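PDB 5GN1: ATP-dependent helicase FUN30 from Saccharomyces cerevisiae S288c, which uses ATP hydrolysis to remodel nucleosomes in DNA repair and heterochromatin organization, this chain being the C-terminal RecA-like part of its ATPase domain. Local coordinates for residues K192-I197 / E203-F208; D188-L193 / I277-S282. One frame throughout, in Å; residues are numbered along the deposited sequence.

Contact 1 of 2, residues K192-I197 / E203-F208; sequences KLLKTI and EKVLIF
Leu194 and Ile197 of helix 185-200 pack on Val205 and Ile207 of strand 205-209, the strand that follows it in the second RecA-like lobe of this SNF2-family ATPase. Over the short segments helix and strand run nearly antiparallel (159°), with axes 10.8 Å apart, so that branched aliphatic side chains suit the space between them. The tightly packed side chains are aliphatic. Leu194 CD2 lies 3.9 Å from Val205 CG1 and 4.2 Å from Ile207 CD1, crossing both side chains at about a right angle. Val205 divides its two methyls between two partners: with CG1 set between the backbone N and the carbonyl carbon (chi1 59°), CG2 meets Ile197 CD1 at 3.9 Å. Leu222 of helix 212-224 also touches Leu194. On the other side of the helix Lys192 and Lys195 are exposed, as long charged chains can be, and Lys195 NZ pairs with Asp200. Glu203, two residues before the strand, is partly exposed; its CB rests 4.1 Å from Ile197 CG2, while OE1 accepts a hydrogen bond from Asn275 ND2. A nearly straight hydrogen bond draws the helix-to-strand connection together, Glu203 N to Ile197 O at 2.9 Å, the donor tilted 24° from the carbonyl plane.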
loop_
_atom_site.group_PDB
_atom_site.type_symbol
_atom_site.label_atom_id
_atom_site.label_comp_id
_atom_site.label_asym_id
_atom_site.label_seq_id
_atom_site.Cartn_x
_atom_site.Cartn_y
_atom_site.Cartn_z
ATOM N N LYS A 192 -10.692 1.813 13.558
ATOM C CA LYS A 192 -11.492 2.776 14.309
ATOM C C LYS A 192 -12.454 3.524 13.390
ATOM O O LYS A 192 -13.660 3.609 13.663
ATOM C CB LYS A 192 -10.563 3.745 15.041
ATOM C CG LYS A 192 -11.277 4.855 15.779
ATOM C CD LYS A 192 -10.321 5.707 16.590
ATOM C CE LYS A 192 -11.058 6.869 17.254
ATOM N NZ LYS A 192 -10.143 7.667 18.114
ATOM N N LEU A 193 -11.948 4.030 12.265
ATOM C CA LEU A 193 -12.801 4.772 11.346
ATOM C C LEU A 193 -13.889 3.888 10.736
ATOM O O LEU A 193 -15.041 4.324 10.597
ATOM C CB LEU A 193 -11.950 5.409 10.255
ATOM C CG LEU A 193 -12.694 6.400 9.365
ATOM C CD1 LEU A 193 -13.433 7.447 10.208
ATOM C CD2 LEU A 193 -11.744 7.061 8.389
ATOM N N LEU A 194 -13.552 2.644 10.372
ATOM C CA LEU A 194 -14.549 1.748 9.787
ATOM C C LEU A 194 -15.667 1.425 10.781
ATOM O O LEU A 194 -16.839 1.322 10.395
ATOM C CB LEU A 194 -13.881 0.464 9.294
ATOM C CG LEU A 194 -12.980 0.611 8.055
ATOM C CD1 LEU A 194 -12.431 -0.734 7.660
ATOM C CD2 LEU A 194 -13.721 1.261 6.893
ATOM N N LYS A 195 -15.326 1.249 12.062
ATOM C CA LYS A 195 -16.358 0.991 13.060
ATOM C C LYS A 195 -17.339 2.157 13.160
ATOM O O LYS A 195 -18.558 1.953 13.223
ATOM C CB LYS A 195 -15.728 0.693 14.422
ATOM C CG LYS A 195 -16.766 0.156 15.407
ATOM C CD LYS A 195 -16.356 0.271 16.859
ATOM C CE LYS A 195 -17.590 0.229 17.769
ATOM N NZ LYS A 195 -18.477 1.425 17.596
ATOM N N THR A 196 -16.832 3.387 13.162
ATOM C CA THR A 196 -17.716 4.547 13.155
ATOM C C THR A 196 -18.638 4.539 11.938
ATOM O O THR A 196 -19.855 4.696 12.071
ATOM C CB THR A 196 -16.890 5.832 13.183
ATOM O OG1 THR A 196 -16.139 5.886 14.402
ATOM C CG2 THR A 196 -17.802 7.036 13.089
ATOM N N ILE A 197 -18.072 4.358 10.740
ATOM C CA ILE A 197 -18.852 4.469 9.505
ATOM C C ILE A 197 -19.874 3.347 9.413
ATOM O O ILE A 197 -21.048 3.567 9.078
ATOM C CB ILE A 197 -17.912 4.448 8.280
ATOM C CG1 ILE A 197 -17.047 5.704 8.219
ATOM C CG2 ILE A 197 -18.700 4.239 6.974
ATOM C CD1 ILE A 197 -15.928 5.586 7.190
ATOM N N GLU A 203 -23.296 3.263 7.318
ATOM C CA GLU A 203 -23.051 3.786 5.985
ATOM C C GLU A 203 -22.035 2.912 5.246
ATOM O O GLU A 203 -21.448 1.986 5.810
ATOM C CB GLU A 203 -22.580 5.252 6.067
ATOM C CG GLU A 203 -23.711 6.242 6.454
ATOM C CD GLU A 203 -23.218 7.670 6.735
ATOM O OE1 GLU A 203 -21.986 7.878 6.850
ATOM O OE2 GLU A 203 -24.064 8.597 6.823
ATOM N N LYS A 204 -21.852 3.211 3.961
ATOM C CA LYS A 204 -20.888 2.548 3.103
ATOM C C LYS A 204 -19.676 3.450 2.886
ATOM O O LYS A 204 -19.724 4.659 3.131
ATOM C CB LYS A 204 -21.527 2.177 1.771
ATOM C CG LYS A 204 -22.712 1.228 1.916
ATOM C CD LYS A 204 -22.877 0.418 0.652
ATOM C CE LYS A 204 -23.975 -0.629 0.801
ATOM N NZ LYS A 204 -23.858 -1.710 -0.228
ATOM N N VAL A 205 -18.584 2.851 2.416
ATOM C CA VAL A 205 -17.315 3.566 2.322
ATOM C C VAL A 205 -16.516 3.026 1.139
ATOM O O VAL A 205 -16.529 1.823 0.860
ATOM C CB VAL A 205 -16.517 3.470 3.648
ATOM C CG1 VAL A 205 -16.208 2.008 4.024
ATOM C CG2 VAL A 205 -15.238 4.318 3.578
ATOM N N LEU A 206 -15.825 3.935 0.442
ATOM C CA LEU A 206 -14.810 3.587 -0.555
ATOM C C LEU A 206 -13.423 3.742 0.059
ATOM O O LEU A 206 -13.139 4.759 0.696
ATOM C CB LEU A 206 -14.903 4.486 -1.786
ATOM C CG LEU A 206 -16.303 4.725 -2.354
ATOM C CD1 LEU A 206 -16.235 5.660 -3.561
ATOM C CD2 LEU A 206 -16.936 3.381 -2.694
ATOM N N ILE A 207 -12.562 2.745 -0.135
ATOM C CA ILE A 207 -11.166 2.820 0.307
ATOM C C ILE A 207 -10.274 2.801 -0.932
ATOM O O ILE A 207 -10.360 1.873 -1.745
ATOM C CB ILE A 207 -10.796 1.679 1.264
ATOM C CG1 ILE A 207 -11.819 1.595 2.396
ATOM C CG2 ILE A 207 -9.383 1.918 1.846
ATOM C CD1 ILE A 207 -11.566 0.466 3.384
ATOM N N PHE A 208 -9.424 3.824 -1.077
ATOM C CA PHE A 208 -8.524 3.955 -2.220
ATOM C C PHE A 208 -7.069 3.788 -1.797
ATOM O O PHE A 208 -6.658 4.306 -0.753
ATOM C CB PHE A 208 -8.670 5.331 -2.880
ATOM C CG PHE A 208 -9.942 5.512 -3.619
ATOM C CD1 PHE A 208 -10.066 5.060 -4.917
ATOM C CD2 PHE A 208 -11.020 6.155 -3.019
ATOM C CE1 PHE A 208 -11.259 5.229 -5.613
ATOM C CE2 PHE A 208 -12.208 6.340 -3.707
ATOM C CZ PHE A 208 -12.329 5.878 -5.004
#

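Contact 2 of 2, residues D188-L193 / I277-S282; sequences DALKKL and IIFDQS
Leu190 and Phe279 make the nearest backbone approach, 8.3 Å between their CA atoms, and no hydrogen bond links 188-193 to 277-282, although Lys186 NZ, earlier in the same helix, hydrogen-bonds to Phe279 O. Ile277 points from the strand toward the helix, and its CD1 meets two leucines one turn apart. Leu193 comes at it tip to tip, with CD2 3.6 Å from Ile277 CD1, whereas Leu190 crosses it obliquely, with CD1 3.7 Å from the same methyl. Both leucines hold CG anti to the backbone N (chi1 175° in Leu190), which carries their methyls out from the helix to the sheet. The second Leu190 methyl, CD2, approaches Phe279 CE1 at 4.2 Å. The forked end of leucine suits such shared packing, and the long CD1 arm of isoleucine suits the reach. Shortening Ile277 to an alanine is likely to leave Leu190 CD1 and Leu193 CD2 without the methyl they share and to open a gap between helix and sheet. Asp280 is held by Ser209 and Leu210. The contact seats helix 185-200 on the sheet, with Leu218 of helix 212-224 touching both Leu190 and Phe279, and, on strand 304-311, Thr307 touching Leu193 and Leu309 touching Phe279.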
loop_
_atom_site.group_PDB
_atom_site.type_symbol
_atom_site.label_atom_id
_atom_site.label_comp_id
_atom_site.label_asym_id
_atom_site.label_seq_id
_atom_site.Cartn_x
_atom_site.Cartn_y
_atom_site.Cartn_z
ATOM N N ASP A 188 -4.690 0.142 12.538
ATOM C CA ASP A 188 -5.293 0.600 13.788
ATOM C C ASP A 188 -6.234 1.772 13.540
ATOM O O ASP A 188 -7.388 1.773 13.993
ATOM C CB ASP A 188 -4.204 0.999 14.792
ATOM C CG ASP A 188 -3.464 -0.206 15.370
ATOM O OD1 ASP A 188 -4.049 -1.312 15.418
ATOM O OD2 ASP A 188 -2.299 -0.037 15.795
ATOM N N ALA A 189 -5.755 2.778 12.807
ATOM C CA ALA A 189 -6.600 3.921 12.485
ATOM C C ALA A 189 -7.788 3.511 11.621
ATOM O O ALA A 189 -8.911 3.979 11.839
ATOM C CB ALA A 189 -5.772 5.000 11.787
ATOM N N LEU A 190 -7.562 2.645 10.627
ATOM C CA LEU A 190 -8.637 2.264 9.709
ATOM C C LEU A 190 -9.757 1.533 10.442
ATOM O O LEU A 190 -10.940 1.721 10.141
ATOM C CB LEU A 190 -8.068 1.381 8.594
ATOM C CG LEU A 190 -9.096 0.802 7.624
ATOM C CD1 LEU A 190 -9.655 1.908 6.731
ATOM C CD2 LEU A 190 -8.458 -0.308 6.773
ATOM N N LYS A 191 -9.387 0.676 11.394
ATOM C CA LYS A 191 -10.355 -0.126 12.130
ATOM C C LYS A 191 -11.259 0.760 12.974
ATOM O O LYS A 191 -12.477 0.532 13.053
ATOM C CB LYS A 191 -9.574 -1.148 12.965
ATOM C CG LYS A 191 -10.253 -1.822 14.107
ATOM C CD LYS A 191 -9.174 -2.582 14.894
ATOM C CE LYS A 191 -9.713 -3.178 16.182
ATOM N NZ LYS A 191 -10.693 -4.270 15.921
ATOM N N LYS A 192 -10.692 1.813 13.558
ATOM C CA LYS A 192 -11.492 2.776 14.309
ATOM C C LYS A 192 -12.454 3.524 13.390
ATOM O O LYS A 192 -13.660 3.609 13.663
ATOM C CB LYS A 192 -10.563 3.745 15.041
ATOM C CG LYS A 192 -11.277 4.855 15.779
ATOM C CD LYS A 192 -10.321 5.707 16.590
ATOM C CE LYS A 192 -11.058 6.869 17.254
ATOM N NZ LYS A 192 -10.143 7.667 18.114
ATOM N N LEU A 193 -11.948 4.030 12.265
ATOM C CA LEU A 193 -12.801 4.772 11.346
ATOM C C LEU A 193 -13.889 3.888 10.736
ATOM O O LEU A 193 -15.041 4.324 10.597
ATOM C CB LEU A 193 -11.950 5.409 10.255
ATOM C CG LEU A 193 -12.694 6.400 9.365
ATOM C CD1 LEU A 193 -13.433 7.447 10.208
ATOM C CD2 LEU A 193 -11.744 7.061 8.389
ATOM N N ILE A 277 -12.114 6.861 2.194
ATOM C CA ILE A 277 -10.872 6.775 2.941
ATOM C C ILE A 277 -9.745 6.682 1.933
ATOM O O ILE A 277 -9.724 5.763 1.102
ATOM C CB ILE A 277 -10.855 5.575 3.895
ATOM C CG1 ILE A 277 -12.018 5.677 4.886
ATOM C CG2 ILE A 277 -9.522 5.508 4.627
ATOM C CD1 ILE A 277 -12.085 4.517 5.825
ATOM N N ILE A 278 -8.828 7.645 1.989
ATOM C CA ILE A 278 -7.629 7.648 1.155
ATOM C C ILE A 278 -6.563 6.969 2.002
ATOM O O ILE A 278 -6.061 7.556 2.965
ATOM C CB ILE A 278 -7.219 9.068 0.756
ATOM C CG1 ILE A 278 -8.379 9.797 0.086
ATOM C CG2 ILE A 278 -6.017 9.042 -0.191
ATOM C CD1 ILE A 278 -8.763 9.206 -1.225
ATOM N N PHE A 279 -6.262 5.700 1.695
ATOM C CA PHE A 279 -5.349 4.971 2.569
ATOM C C PHE A 279 -3.942 5.542 2.473
ATOM O O PHE A 279 -3.203 5.549 3.465
ATOM C CB PHE A 279 -5.362 3.486 2.233
ATOM C CG PHE A 279 -4.710 2.616 3.275
ATOM C CD1 PHE A 279 -5.430 2.169 4.378
ATOM C CD2 PHE A 279 -3.380 2.228 3.145
ATOM C CE1 PHE A 279 -4.831 1.367 5.343
ATOM C CE2 PHE A 279 -2.778 1.410 4.096
ATOM C CZ PHE A 279 -3.507 0.979 5.195
ATOM N N ASP A 280 -3.577 6.063 1.307
ATOM C CA ASP A 280 -2.261 6.654 1.104
ATOM C C ASP A 280 -2.414 7.705 0.020
ATOM O O ASP A 280 -3.050 7.452 -1.007
ATOM C CB ASP A 280 -1.221 5.587 0.717
ATOM C CG ASP A 280 -1.712 4.663 -0.400
ATOM O OD1 ASP A 280 -1.571 5.043 -1.585
ATOM O OD2 ASP A 280 -2.257 3.570 -0.084
ATOM N N GLN A 281 -1.881 8.891 0.266
ATOM C CA GLN A 281 -2.222 9.968 -0.640
ATOM C C GLN A 281 -1.343 9.934 -1.884
ATOM O O GLN A 281 -0.274 9.325 -1.913
ATOM C CB GLN A 281 -2.107 11.319 0.064
ATOM C CG GLN A 281 -0.699 11.693 0.440
ATOM C CD GLN A 281 -0.656 12.839 1.435
ATOM O OE1 GLN A 281 0.099 12.791 2.417
ATOM N NE2 GLN A 281 -1.470 13.869 1.198
ATOM N N SER A 282 -1.833 10.580 -2.929
ATOM C CA SER A 282 -1.078 10.790 -4.146
ATOM C C SER A 282 -0.305 12.102 -4.062
ATOM O O SER A 282 -0.726 13.053 -3.393
ATOM C CB SER A 282 -2.015 10.812 -5.355
ATOM O OG SER A 282 -1.315 11.156 -6.535
#

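How the contacts relate
Followed from the N terminus, helix 185-200 supplies the first segment of both contacts, which share Lys192 and Leu193. Contact 1 closes a short loop, only five residues separating its segments, and leads straight into strand 205-209. Contact 2 starts slightly earlier and closes a long loop of 83 intervening residues, which takes in helix 212-224 and strands 229-232 and 256-260 before returning in strand 275-278. The 203-208 segment of contact 1 lies inside that loop, while the two helix segments overlap. Strands 205-209 and 275-278 are parallel neighbours, so both contacts seat one helix on adjacent strands of the sheet; their centres are 9 Å apart, and Leu194 CD2 touches Ile277 CD1 between them.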